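Local structure of agarase (Pseudoalteromonas fuliginea, 6XJ9) at residues G523-I526 against N527-R531. The protein probably hydrolyses agarose, the galactan of red algal cell walls, as a marine bacterial glycoside hydrolase of family GH50. Numbering follows the deposited sequence.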
loop_
_atom_site.group_PDB
_atom_site.type_symbol
_atom_site.label_atom_id
_atom_site.label_comp_id
_atom_site.label_asym_id
_atom_site.label_seq_id
_atom_site.Cartn_x
_atom_site.Cartn_y
_atom_site.Cartn_z
ATOM N N GLY A 523 21.657 8.026 39.289
ATOM C CA GLY A 523 23.075 8.185 38.991
ATOM C C GLY A 523 23.611 9.589 39.281
ATOM O O GLY A 523 24.687 9.737 39.858
ATOM N N ILE A 524 22.853 10.616 38.876
ATOM C CA ILE A 524 23.257 12.004 39.046
ATOM C C ILE A 524 23.412 12.293 40.539
ATOM O O ILE A 524 24.323 13.009 40.941
ATOM C CB ILE A 524 22.232 12.957 38.402
ATOM C CG1 ILE A 524 22.161 12.809 36.879
ATOM C CG2 ILE A 524 22.499 14.405 38.825
ATOM C CD1 ILE A 524 23.385 13.335 36.158
ATOM N N VAL A 525 22.485 11.754 41.334
ATOM C CA VAL A 525 22.451 11.967 42.775
ATOM C C VAL A 525 23.640 11.234 43.390
ATOM O O VAL A 525 24.461 11.851 44.058
ATOM C CB VAL A 525 21.116 11.494 43.381
ATOM C CG1 VAL A 525 21.186 11.360 44.897
ATOM C CG2 VAL A 525 19.957 12.404 42.985
ATOM N N ILE A 526 23.731 9.923 43.126
ATOM C CA ILE A 526 24.776 9.090 43.697
ATOM C C ILE A 526 26.137 9.722 43.418
ATOM O O ILE A 526 26.875 10.032 44.351
ATOM C CB ILE A 526 24.662 7.636 43.196
ATOM C CG1 ILE A 526 23.396 6.970 43.746
ATOM C CG2 ILE A 526 25.912 6.839 43.553
ATOM C CD1 ILE A 526 22.866 5.847 42.895
ATOM N N ASN A 527 26.447 9.947 42.139
ATOM C CA ASN A 527 27.755 10.449 41.739
ATOM C C ASN A 527 28.035 11.827 42.337
ATOM O O ASN A 527 29.163 12.129 42.718
ATOM C CB ASN A 527 27.888 10.525 40.215
ATOM C CG ASN A 527 29.272 10.944 39.779
ATOM O OD1 ASN A 527 29.535 12.134 39.593
ATOM N ND2 ASN A 527 30.168 9.975 39.644
ATOM N N THR A 528 27.017 12.693 42.381
ATOM C CA THR A 528 27.226 14.046 42.865
ATOM C C THR A 528 27.466 14.047 44.378
ATOM O O THR A 528 28.262 14.846 44.866
ATOM C CB THR A 528 26.090 14.975 42.414
ATOM O OG1 THR A 528 26.040 14.994 40.982
ATOM C CG2 THR A 528 26.252 16.389 42.920
ATOM N N LEU A 529 26.774 13.163 45.116
ATOM C CA LEU A 529 26.913 13.084 46.568
ATOM C C LEU A 529 28.371 12.814 46.944
ATOM O O LEU A 529 28.812 13.195 48.029
ATOM C CB LEU A 529 26.012 11.972 47.120
ATOM C CG LEU A 529 24.540 12.325 47.332
ATOM C CD1 LEU A 529 23.700 11.072 47.523
ATOM C CD2 LEU A 529 24.363 13.260 48.519
ATOM N N GLY A 530 29.100 12.162 46.027
ATOM C CA GLY A 530 30.464 11.710 46.266
ATOM C C GLY A 530 31.493 12.817 46.056
ATOM O O GLY A 530 32.693 12.588 46.233
ATOM N N ARG A 531 31.005 14.012 45.693
ATOM C CA ARG A 531 31.849 15.143 45.333
ATOM C C ARG A 531 31.758 16.236 46.399
ATOM O O ARG A 531 30.923 16.173 47.305
ATOM C CB ARG A 531 31.511 15.634 43.917
ATOM C CG ARG A 531 31.589 14.549 42.850
ATOM C CD ARG A 531 31.057 14.945 41.487
ATOM N NE ARG A 531 31.869 15.997 40.897
ATOM C CZ ARG A 531 31.533 16.759 39.861
ATOM N NH1 ARG A 531 30.362 16.613 39.263
ATOM N NH2 ARG A 531 32.379 17.683 39.428
#
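Thr528 and Ile524 show how a helix can accommodate a buried hydroxyl by returning it to its own backbone. Thr528 OG1 donates to Ile524 O over 2.6 Å, in the carbonyl plane, while Thr528 N reaches the same oxygen at 3.1 Å from above that plane and with an N-H...O angle of 144°. Two donors of one residue therefore grip a single acceptor. The threonine can do this because OG1 lies anti to its carbonyl carbon and beside its backbone N (chi1 -60°), which swings the hydroxyl back over the preceding turn. Replacing Thr528 with a valine would probably leave Ile524 O with the bent amide bond alone from this residue and set an apolar methyl against it. The neighbouring i to i+4 bonds are straighter: Asn527 N to Gly523 O at 2.9 Å, and Leu529 N to Val525 O at 2.9 Å.

Beyond these bonds, Val525 and Leu529 run side by side, with Val525 CG1 meeting Leu529 CD1 at 3.6 Å. Both pack on helix 584-609, Val525 against Leu590 and Leu591 and Leu529 against Phe587, whereas Ile524 and Thr528 touch Val462 of strand 461-463. Further on, Lys539 NZ hydrogen-bonds to the carbonyl oxygens of Leu529 and Arg531. The whole is a short, largely buried alpha-helix packed among strand 461-463 and helices 537-550 and 584-609, whose threonine makes the classic side-chain bond to the i-4 carbonyl.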